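Local atomic coordinates of methionine-binding protein (PDB entry 3TQW), a protein that binds methionine in the cleft between its two lobes and probably delivers it to an ABC transporter for uptake into the cell. Residues Y29-V33 with Q215-A219; G79-V83 with L220-L226; L120-A124 with L189-P193; L126-K130 with D141-P146. One frame throughout, in Å; residues are numbered along the deposited sequence.

Interaction 1 of 4, residues Y29-V33 with Q215-A219; sequences YGLHV and QLVSA
Y29 carries most of this contact, reaching one turn of helix 211-220 with its ring and its hydroxyl. It does so by van der Waals packing, since no hydrogen bond crosses between 29-33 and 215-219. With CG set beside its own backbone N (chi1 -63°), the ring lies alongside the helix: the CD2 corner of Y29 meets Q215 CG at 3.9 Å, and Y29 CE1 lies 4.2 Å from A219 CB. At the tip, Y29 OH rests 3.4 Å from S218 CB.

The polar groups here are neighbours rather than partners. Q215 O sits 4.3 Å above one face of the Y29 ring, offset toward the rim, and is already taken by the backbone bond from A219 N. The Q215 amide is turned 32° from the ring plane; its OE1 comes within 4.1 Å of L31 CD2.

A purely apolar approach between V33 and L216 is less certain, because L216 has two conformers. The segment 29-33 carries the chain from helix 13-29 into edge strand 33-38. L31 leans on V5 and V33 on V7, both of strand 5-10, while A219 packs against V24 of helix 13-29.

Interaction 2 of 4, residues G79-V83 with L220-L226; sequences GKTFV and LHSPAVL
F82 leaves strand 75-83 and drives its ring toward the turn that joins helices 211-220 and 223-233. CB and CG stay short of that turn, but with CG beside the backbone N and away from the carbonyl carbon (chi1 -60°), the far half of the ring reaches it. On one flank, F82 CE2 comes 3.9 Å from L220 O, a buried carbonyl with no hydrogen-bond partner in the model. On the other flank, CE1 of F82 meets the CD2 methyl of L226 at 3.7 Å, the two side chains crossing at a slant. At the tip, F82 CZ touches the same methyl and also has V225 CG1 at 4.1 Å, which lies at the ring edge near its plane. L17 and P239 add to this apolar cluster.

Beside it, T81 and L220 run alongside each other, with T81 CG2 3.9 Å from L220 CD1. The single polar link is weak: H221 NE2 donates to K80 O over 2.6 Å, but the N-H points well off the oxygen (129°).

S222 is the N-cap of helix 223-233, its OG accepting from V225 N at 3.2 Å. A helix layer packed on a central sheet is what the alpha/beta lobes of periplasmic binding proteins are built from, and T81 pairs in that sheet with N199, a residue of the methionine pocket.

Interaction 3 of 4, residues L120-A124 with L189-P193; sequences LLEKA and LTEGP
L120 presses the end of its side chain against the peptide that joins T190 to E191. Its CG stands opposite the backbone N (chi1 -179°), which carries the CD1 methyl out from helix 111-123 to lie 3.7 Å from E191 N and 3.9 Å from T190 C. The same L120 CD1 also has E191 CG at 4.1 Å, so it meets the aliphatic part of that glutamate. The carboxylate is engaged in other business: OE2 forms a salt bridge with R116 NE and OE1 accepts from M86 N. Because R116 lines the methionine pocket, E191 is a second-shell residue that probably helps to position it.

The arrangement is a helix lying against the outermost strand of the five-stranded mixed sheet in the second lobe. The short, weakly bonded strand 189-190 runs antiparallel to 87-89; backbone bonds join L189 with L88 and, just past the strand ends, E191 with M86. The L88 side chain in turn touches both L120 and A124 of the helix.

One turn on, K123 stretches out fully until chi4, where it bends (63°). The contact is made by its carbon chain: K123 CE lies 3.4 Å from T190 O, and also 4.2 Å from G192 N, with no hydrogen bond across.

A124, just past the last helical residue, still gives its N to L120 O. Its methyl packs tightly on L189: A124 CB is 3.5 Å from L189 CD2, closer than usual for two carbons. L96 touches A124 too.

Interaction 4 of 4, residues L126-K130 with D141-P146; sequences LIQLK and DIASNP
I127 and I142 meet because of how each turns its longer branch: I127 has CG1 wedged between the backbone N and the carbonyl carbon (chi1 58°), while I142 has CG1 beside its backbone N (chi1 -67°). The two side chains cross at about a right angle, and I127 CD1 rests 3.8 Å from I142 CD1. L129 joins them, with CD2 3.9 Å from I142 CG1.

The backbones form a two-stranded antiparallel ribbon interrupted by a classic beta bulge, in which A143 and S144 both face Q128. Q128 O therefore accepts twice, from A143 N at 2.8 Å and from S144 N at 3.2 Å, neither donor lying exactly in the carbonyl plane. Within the bulge Q128 N also donates, to S144 O at 3.0 Å, in the carbonyl plane and on a lone pair, and the two CB atoms of this pair sit together on one face. Beyond it, K130 N donates to D141 O at 2.7 Å.

Helix 111-123 lies against I127 through L118 and L121, and against L129 through L119. Past the paired strands a water joins the segments, donating to L126 O (2.8 Å) and to N145 OD1 (2.7 Å), which also accepts from L149 N.

The four contacts split between the two lobes. Interactions 1 and 2, centres 12 Å apart, belong to the six-stranded sheet and its helices; they adjoin where helix 211-220 gives way to 223-233, and their segments alternate along the chain. Interactions 3 and 4, centres 14 Å apart, lie in the other lobe, linked by a hydrogen bond from L129 N to E122 OE2. Both fall inside the long loop that interaction 2 closes, so the chain enters the second lobe and returns. Interactions 1 and 4 are 45 Å apart between centres. Interactions 2 and 3, centres 24 Å apart, meet where V83 packs on P193; the T81 and E191 side chains lie about 8 and 7 Å from the bound methionine.

Interaction 1 of 4, residues Y29-V33 with Q215-A219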
loop_
_atom_site.group_PDB
_atom_site.type_symbol
_atom_site.label_atom_id
_atom_site.label_comp_id
_atom_site.label_asym_id
_atom_site.label_seq_id
_atom_site.Cartn_x
_atom_site.Cartn_y
_atom_site.Cartn_z
ATOM N N TYR A 29 1.527 26.007 -8.045
ATOM C CA TYR A 29 1.882 25.665 -9.423
ATOM C C TYR A 29 0.885 26.155 -10.466
ATOM O O TYR A 29 1.119 25.993 -11.663
ATOM C CB TYR A 29 2.060 24.151 -9.589
ATOM C CG TYR A 29 3.182 23.575 -8.769
ATOM C CD1 TYR A 29 3.025 23.350 -7.408
ATOM C CD2 TYR A 29 4.396 23.244 -9.355
ATOM C CE1 TYR A 29 4.051 22.816 -6.650
ATOM C CE2 TYR A 29 5.426 22.705 -8.605
ATOM C CZ TYR A 29 5.247 22.494 -7.259
ATOM O OH TYR A 29 6.269 21.967 -6.514
ATOM N N GLY A 30 -0.223 26.732 -10.019
ATOM C CA GLY A 30 -1.278 27.149 -10.925
ATOM C C GLY A 30 -1.873 25.983 -11.696
ATOM O O GLY A 30 -2.380 26.158 -12.807
ATOM N N LEU A 31 -1.827 24.791 -11.105
ATOM C CA LEU A 31 -2.273 23.572 -11.786
ATOM C C LEU A 31 -3.586 23.044 -11.201
ATOM O O LEU A 31 -3.714 22.904 -9.985
ATOM C CB LEU A 31 -1.188 22.493 -11.679
ATOM C CG LEU A 31 -1.399 21.152 -12.394
ATOM C CD1 LEU A 31 -1.350 21.342 -13.904
ATOM C CD2 LEU A 31 -0.350 20.145 -11.948
ATOM N N HIS A 32 -4.551 22.757 -12.074
ATOM C CA HIS A 32 -5.843 22.223 -11.665
ATOM C C HIS A 32 -5.811 20.703 -11.678
ATOM O O HIS A 32 -5.577 20.083 -12.718
ATOM C CB HIS A 32 -6.955 22.696 -12.603
ATOM C CG HIS A 32 -7.247 24.159 -12.501
ATOM N ND1 HIS A 32 -7.930 24.708 -11.438
ATOM C CD2 HIS A 32 -6.951 25.187 -13.331
ATOM C CE1 HIS A 32 -8.041 26.014 -11.616
ATOM N NE2 HIS A 32 -7.458 26.329 -12.757
ATOM N N VAL A 33 -6.059 20.117 -10.516
ATOM C CA VAL A 33 -6.055 18.672 -10.353
ATOM C C VAL A 33 -7.436 18.197 -9.925
ATOM O O VAL A 33 -7.985 18.674 -8.936
ATOM C CB VAL A 33 -5.051 18.246 -9.283
ATOM C CG1 VAL A 33 -5.171 16.746 -9.013
ATOM C CG2 VAL A 33 -3.627 18.618 -9.705
ATOM N N GLN A 215 4.902 17.866 -12.082
ATOM C CA GLN A 215 4.570 18.846 -11.047
ATOM C C GLN A 215 3.723 18.253 -9.920
ATOM O O GLN A 215 3.824 18.679 -8.774
ATOM C CB GLN A 215 3.904 20.078 -11.662
ATOM C CG GLN A 215 4.888 20.939 -12.427
ATOM C CD GLN A 215 4.201 21.946 -13.332
ATOM O OE1 GLN A 215 2.992 22.147 -13.247
ATOM N NE2 GLN A 215 4.968 22.566 -14.214
ATOM N N LEU A 216 2.906 17.260 -10.249
ATOM C CA LEU A 216 2.123 16.562 -9.238
ATOM C C LEU A 216 3.035 15.835 -8.252
ATOM O O LEU A 216 2.777 15.824 -7.047
ATOM C CB LEU A 216 1.155 15.577 -9.900
ATOM C CG LEU A 216 0.211 14.804 -8.984
ATOM C CD1 LEU A 216 -0.673 15.758 -8.191
ATOM C CD2 LEU A 216 -0.633 13.834 -9.797
ATOM N N VAL A 217 4.101 15.228 -8.767
ATOM C CA VAL A 217 5.091 14.566 -7.926
ATOM C C VAL A 217 5.761 15.583 -7.012
ATOM O O VAL A 217 5.912 15.345 -5.816
ATOM C CB VAL A 217 6.163 13.833 -8.762
ATOM C CG1 VAL A 217 7.289 13.326 -7.870
ATOM C CG2 VAL A 217 5.537 12.688 -9.526
ATOM N N SER A 218 6.152 16.723 -7.575
ATOM C CA SER A 218 6.760 17.781 -6.776
ATOM C C SER A 218 5.836 18.278 -5.658
ATOM O O SER A 218 6.270 18.464 -4.519
ATOM C CB SER A 218 7.191 18.945 -7.669
ATOM O OG SER A 218 8.092 18.502 -8.671
ATOM N N ALA A 219 4.566 18.495 -5.985
ATOM C CA ALA A 219 3.583 18.930 -4.986
ATOM C C ALA A 219 3.448 17.925 -3.842
ATOM O O ALA A 219 3.296 18.310 -2.679
ATOM C CB ALA A 219 2.229 19.165 -5.638
#

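Interaction 2 of 4, residues G79-V83 with L220-L226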
loop_
_atom_site.group_PDB
_atom_site.type_symbol
_atom_site.label_atom_id
_atom_site.label_comp_id
_atom_site.label_asym_id
_atom_site.label_seq_id
_atom_site.Cartn_x
_atom_site.Cartn_y
_atom_site.Cartn_z
ATOM N N GLY A 79 7.908 8.861 -10.070
ATOM C CA GLY A 79 8.423 9.298 -8.785
ATOM C C GLY A 79 7.754 8.658 -7.585
ATOM O O GLY A 79 6.614 8.192 -7.665
ATOM N N LYS A 80 8.473 8.644 -6.467
ATOM C CA LYS A 80 7.983 8.049 -5.230
ATOM C C LYS A 80 7.300 9.095 -4.357
ATOM O O LYS A 80 7.618 10.285 -4.424
ATOM C CB LYS A 80 9.140 7.404 -4.460
ATOM C CG LYS A 80 9.863 6.306 -5.216
ATOM C CD LYS A 80 11.038 5.766 -4.404
ATOM C CE LYS A 80 11.831 4.724 -5.179
ATOM N NZ LYS A 80 12.523 5.308 -6.365
ATOM N N THR A 81 6.359 8.646 -3.534
ATOM C CA THR A 81 5.645 9.543 -2.636
ATOM C C THR A 81 6.012 9.244 -1.189
ATOM O O THR A 81 6.814 9.952 -0.579
ATOM C CB THR A 81 4.122 9.408 -2.817
ATOM O OG1 THR A 81 3.741 8.031 -2.647
ATOM C CG2 THR A 81 3.725 9.860 -4.204
ATOM N N PHE A 82 5.419 8.189 -0.643
ATOM C CA PHE A 82 5.736 7.756 0.707
ATOM C C PHE A 82 5.784 6.244 0.751
ATOM O O PHE A 82 5.154 5.572 -0.066
ATOM C CB PHE A 82 4.666 8.237 1.700
ATOM C CG PHE A 82 4.517 9.731 1.767
ATOM C CD1 PHE A 82 5.155 10.459 2.757
ATOM C CD2 PHE A 82 3.729 10.405 0.851
ATOM C CE1 PHE A 82 5.021 11.831 2.820
ATOM C CE2 PHE A 82 3.592 11.781 0.907
ATOM C CZ PHE A 82 4.235 12.494 1.894
ATOM N N VAL A 83 6.543 5.702 1.694
ATOM C CA VAL A 83 6.428 4.291 2.021
ATOM C C VAL A 83 5.570 4.176 3.277
ATOM O O VAL A 83 5.681 4.995 4.191
ATOM C CB VAL A 83 7.800 3.624 2.237
ATOM C CG1 VAL A 83 8.583 4.341 3.327
ATOM C CG2 VAL A 83 7.628 2.145 2.574
ATOM N N LEU A 220 3.485 16.638 -4.181
ATOM C CA LEU A 220 3.398 15.572 -3.186
ATOM C C LEU A 220 4.621 15.515 -2.263
ATOM O O LEU A 220 4.586 14.857 -1.225
ATOM C CB LEU A 220 3.173 14.214 -3.862
ATOM C CG LEU A 220 1.744 14.013 -4.370
ATOM C CD1 LEU A 220 1.661 12.913 -5.437
ATOM C CD2 LEU A 220 0.819 13.720 -3.196
ATOM N N HIS A 221 5.687 16.219 -2.638
ATOM C CA HIS A 221 6.866 16.361 -1.782
ATOM C C HIS A 221 6.934 17.721 -1.096
ATOM O O HIS A 221 7.929 18.042 -0.447
ATOM C CB HIS A 221 8.145 16.158 -2.598
ATOM C CG HIS A 221 8.302 14.774 -3.139
ATOM N ND1 HIS A 221 8.653 14.522 -4.449
ATOM C CD2 HIS A 221 8.167 13.565 -2.545
ATOM C CE1 HIS A 221 8.720 13.216 -4.639
ATOM N NE2 HIS A 221 8.430 12.613 -3.500
ATOM N N SER A 222 5.891 18.530 -1.247
ATOM C CA SER A 222 5.892 19.868 -0.661
ATOM C C SER A 222 5.850 19.817 0.866
ATOM O O SER A 222 5.391 18.834 1.449
ATOM C CB SER A 222 4.699 20.670 -1.165
ATOM O OG SER A 222 3.488 20.112 -0.683
ATOM N N PRO A 223 6.329 20.886 1.519
ATOM C CA PRO A 223 6.217 20.979 2.977
ATOM C C PRO A 223 4.783 20.754 3.455
ATOM O O PRO A 223 4.573 20.017 4.416
ATOM C CB PRO A 223 6.655 22.419 3.265
ATOM C CG PRO A 223 7.615 22.729 2.168
ATOM C CD PRO A 223 7.079 22.020 0.948
ATOM N N ALA A 224 3.806 21.366 2.792
ATOM C CA ALA A 224 2.412 21.230 3.217
ATOM C C ALA A 224 1.908 19.782 3.147
ATOM O O ALA A 224 1.169 19.325 4.028
ATOM C CB ALA A 224 1.508 22.155 2.410
ATOM N N VAL A 225 2.289 19.061 2.099
ATOM C CA VAL A 225 1.879 17.665 1.979
ATOM C C VAL A 225 2.591 16.795 3.015
ATOM O O VAL A 225 1.988 15.889 3.592
ATOM C CB VAL A 225 2.086 17.105 0.554
ATOM C CG1 VAL A 225 1.866 15.600 0.535
ATOM C CG2 VAL A 225 1.122 17.769 -0.412
ATOM N N LEU A 226 3.866 17.078 3.264
ATOM C CA LEU A 226 4.593 16.349 4.303
ATOM C C LEU A 226 3.964 16.594 5.668
ATOM O O LEU A 226 3.805 15.673 6.466
ATOM C CB LEU A 226 6.062 16.758 4.334
ATOM C CG LEU A 226 6.845 16.476 3.055
ATOM C CD1 LEU A 226 8.257 17.051 3.143
ATOM C CD2 LEU A 226 6.873 14.988 2.789
#

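Interaction 3 of 4, residues L120-A124 with L189-P193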
loop_
_atom_site.group_PDB
_atom_site.type_symbol
_atom_site.label_atom_id
_atom_site.label_comp_id
_atom_site.label_asym_id
_atom_site.label_seq_id
_atom_site.Cartn_x
_atom_site.Cartn_y
_atom_site.Cartn_z
ATOM N N LEU A 120 6.895 -10.317 5.913
ATOM C CA LEU A 120 6.700 -9.713 7.227
ATOM C C LEU A 120 6.494 -10.779 8.308
ATOM O O LEU A 120 6.968 -10.626 9.436
ATOM C CB LEU A 120 5.521 -8.732 7.197
ATOM C CG LEU A 120 5.155 -7.972 8.475
ATOM C CD1 LEU A 120 6.338 -7.195 9.020
ATOM C CD2 LEU A 120 3.979 -7.028 8.226
ATOM N N LEU A 121 5.784 -11.856 7.971
ATOM C CA LEU A 121 5.606 -12.963 8.911
ATOM C C LEU A 121 6.947 -13.629 9.203
ATOM O O LEU A 121 7.175 -14.153 10.296
ATOM C CB LEU A 121 4.614 -14.000 8.373
ATOM C CG LEU A 121 3.172 -13.544 8.181
ATOM C CD1 LEU A 121 2.369 -14.616 7.462
ATOM C CD2 LEU A 121 2.537 -13.202 9.523
ATOM N N GLU A 122 7.833 -13.609 8.214
ATOM C CA GLU A 122 9.173 -14.150 8.385
ATOM C C GLU A 122 10.005 -13.233 9.282
ATOM O O GLU A 122 10.759 -13.696 10.137
ATOM C CB GLU A 122 9.849 -14.340 7.029
ATOM C CG GLU A 122 11.223 -14.959 7.117
ATOM C CD GLU A 122 11.829 -15.226 5.754
ATOM O OE1 GLU A 122 11.887 -14.288 4.927
ATOM O OE2 GLU A 122 12.246 -16.380 5.511
ATOM N N LYS A 123 9.863 -11.927 9.081
ATOM C CA LYS A 123 10.519 -10.947 9.935
ATOM C C LYS A 123 10.044 -11.157 11.368
ATOM O O LYS A 123 10.820 -11.036 12.316
ATOM C CB LYS A 123 10.182 -9.531 9.459
ATOM C CG LYS A 123 10.760 -8.402 10.298
ATOM C CD LYS A 123 10.258 -7.058 9.778
ATOM C CE LYS A 123 10.752 -5.900 10.624
ATOM N NZ LYS A 123 12.231 -5.802 10.586
ATOM N N ALA A 124 8.762 -11.486 11.511
ATOM C CA ALA A 124 8.166 -11.763 12.816
ATOM C C ALA A 124 8.645 -13.090 13.414
ATOM O O ALA A 124 8.239 -13.460 14.515
ATOM C CB ALA A 124 6.642 -11.753 12.714
ATOM N N LEU A 189 3.850 -5.481 15.174
ATOM C CA LEU A 189 5.111 -5.403 14.443
ATOM C C LEU A 189 4.866 -4.754 13.084
ATOM O O LEU A 189 3.818 -4.974 12.477
ATOM C CB LEU A 189 5.680 -6.808 14.232
ATOM C CG LEU A 189 6.960 -6.906 13.397
ATOM C CD1 LEU A 189 8.149 -6.262 14.118
ATOM C CD2 LEU A 189 7.273 -8.348 13.036
ATOM N N THR A 190 5.819 -3.958 12.605
ATOM C CA THR A 190 5.727 -3.407 11.251
ATOM C C THR A 190 7.025 -3.613 10.479
ATOM O O THR A 190 8.081 -3.856 11.070
ATOM C CB THR A 190 5.422 -1.893 11.252
ATOM O OG1 THR A 190 6.577 -1.176 11.700
ATOM C CG2 THR A 190 4.243 -1.572 12.159
ATOM N N GLU A 191 6.942 -3.506 9.157
ATOM C CA GLU A 191 8.124 -3.516 8.309
ATOM C C GLU A 191 9.054 -2.390 8.711
ATOM O O GLU A 191 8.643 -1.448 9.390
ATOM C CB GLU A 191 7.739 -3.276 6.848
ATOM C CG GLU A 191 6.821 -4.300 6.212
ATOM C CD GLU A 191 6.362 -3.846 4.833
ATOM O OE1 GLU A 191 6.071 -2.641 4.672
ATOM O OE2 GLU A 191 6.305 -4.683 3.913
ATOM N N GLY A 192 10.302 -2.479 8.265
ATOM C CA GLY A 192 11.227 -1.369 8.364
ATOM C C GLY A 192 10.940 -0.355 7.270
ATOM O O GLY A 192 10.157 -0.627 6.358
ATOM N N PRO A 193 11.578 0.824 7.351
ATOM C CA PRO A 193 11.330 1.924 6.414
ATOM C C PRO A 193 12.009 1.737 5.059
ATOM O O PRO A 193 11.614 2.382 4.088
ATOM C CB PRO A 193 11.936 3.130 7.133
ATOM C CG PRO A 193 13.039 2.547 7.961
ATOM C CD PRO A 193 12.523 1.203 8.416
#

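Interaction 4 of 4, residues L126-K130 with D141-P146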
loop_
_atom_site.group_PDB
_atom_site.type_symbol
_atom_site.label_atom_id
_atom_site.label_comp_id
_atom_site.label_asym_id
_atom_site.label_seq_id
_atom_site.Cartn_x
_atom_site.Cartn_y
_atom_site.Cartn_z
ATOM N N LEU A 126 7.864 -16.011 12.540
ATOM C CA LEU A 126 6.758 -16.961 12.603
ATOM C C LEU A 126 6.925 -18.077 11.575
ATOM O O LEU A 126 6.497 -19.211 11.794
ATOM C CB LEU A 126 5.422 -16.246 12.389
ATOM C CG LEU A 126 5.031 -15.204 13.438
ATOM C CD1 LEU A 126 3.746 -14.482 13.039
ATOM C CD2 LEU A 126 4.890 -15.857 14.812
ATOM N N ILE A 127 7.542 -17.743 10.449
ATOM C CA ILE A 127 7.801 -18.718 9.405
ATOM C C ILE A 127 9.152 -18.439 8.784
ATOM O O ILE A 127 9.758 -17.400 9.033
ATOM C CB ILE A 127 6.747 -18.652 8.276
ATOM C CG1 ILE A 127 6.720 -17.248 7.658
ATOM C CG2 ILE A 127 5.368 -19.047 8.786
ATOM C CD1 ILE A 127 5.819 -17.131 6.436
ATOM N N GLN A 128 9.617 -19.376 7.970
ATOM C CA GLN A 128 10.789 -19.157 7.146
ATOM C C GLN A 128 10.417 -19.503 5.719
ATOM O O GLN A 128 9.742 -20.502 5.470
ATOM C CB GLN A 128 11.963 -20.022 7.614
ATOM C CG GLN A 128 12.536 -19.607 8.960
ATOM C CD GLN A 128 13.724 -20.458 9.378
ATOM O OE1 GLN A 128 14.134 -21.371 8.660
ATOM N NE2 GLN A 128 14.282 -20.159 10.545
ATOM N N LEU A 129 10.839 -18.661 4.785
ATOM C CA LEU A 129 10.585 -18.899 3.376
ATOM C C LEU A 129 11.782 -19.604 2.760
ATOM O O LEU A 129 12.907 -19.451 3.234
ATOM C CB LEU A 129 10.325 -17.578 2.655
ATOM C CG LEU A 129 9.079 -16.821 3.125
ATOM C CD1 LEU A 129 9.039 -15.411 2.548
ATOM C CD2 LEU A 129 7.820 -17.602 2.771
ATOM N N LYS A 130 11.536 -20.381 1.712
ATOM C CA LYS A 130 12.615 -21.055 1.004
ATOM C C LYS A 130 13.688 -20.040 0.640
ATOM O O LYS A 130 13.382 -18.896 0.303
ATOM C CB LYS A 130 12.087 -21.763 -0.242
ATOM C CG LYS A 130 11.096 -22.870 0.072
ATOM C CD LYS A 130 10.565 -23.532 -1.188
ATOM C CE LYS A 130 9.578 -24.638 -0.841
ATOM N NZ LYS A 130 8.942 -25.216 -2.057
ATOM N N ASP A 141 6.033 -21.428 -0.654
ATOM C CA ASP A 141 7.438 -21.129 -0.424
ATOM C C ASP A 141 7.778 -21.114 1.056
ATOM O O ASP A 141 8.895 -20.771 1.437
ATOM C CB ASP A 141 7.821 -19.797 -1.064
ATOM C CG ASP A 141 7.696 -19.823 -2.569
ATOM O OD1 ASP A 141 8.502 -20.522 -3.223
ATOM O OD2 ASP A 141 6.796 -19.141 -3.098
ATOM N N ILE A 142 6.812 -21.481 1.890
ATOM C CA ILE A 142 7.066 -21.581 3.318
ATOM C C ILE A 142 7.808 -22.882 3.592
ATOM O O ILE A 142 7.273 -23.972 3.379
ATOM C CB ILE A 142 5.770 -21.522 4.143
ATOM C CG1 ILE A 142 5.130 -20.136 4.030
ATOM C CG2 ILE A 142 6.058 -21.830 5.604
ATOM C CD1 ILE A 142 3.839 -19.997 4.806
ATOM N N ALA A 143 9.050 -22.761 4.050
ATOM C CA ALA A 143 9.888 -23.930 4.291
ATOM C C ALA A 143 9.789 -24.392 5.739
ATOM O O ALA A 143 9.961 -25.573 6.030
ATOM C CB ALA A 143 11.335 -23.637 3.921
ATOM N N SER A 144 9.504 -23.459 6.640
ATOM C CA SER A 144 9.376 -23.777 8.056
ATOM C C SER A 144 8.168 -23.075 8.673
ATOM O O SER A 144 8.027 -21.854 8.570
ATOM C CB SER A 144 10.654 -23.391 8.802
ATOM O OG SER A 144 10.533 -23.630 10.193
ATOM N N ASN A 145 7.300 -23.857 9.309
ATOM C CA ASN A 145 6.102 -23.332 9.957
ATOM C C ASN A 145 5.839 -24.065 11.278
ATOM O O ASN A 145 4.897 -24.848 11.386
ATOM C CB ASN A 145 4.902 -23.433 9.002
ATOM C CG ASN A 145 3.628 -22.827 9.580
ATOM O OD1 ASN A 145 3.630 -22.245 10.665
ATOM N ND2 ASN A 145 2.530 -22.965 8.849
ATOM N N PRO A 146 6.687 -23.806 12.287
ATOM C CA PRO A 146 6.695 -24.480 13.592
ATOM C C PRO A 146 5.318 -24.618 14.239
ATOM O O PRO A 146 4.952 -25.718 14.662
ATOM C CB PRO A 146 7.585 -23.572 14.443
ATOM C CG PRO A 146 8.527 -22.974 13.472
ATOM C CD PRO A 146 7.746 -22.785 12.196
HETATM O O HOH W 1 4.932 -21.264 12.802
#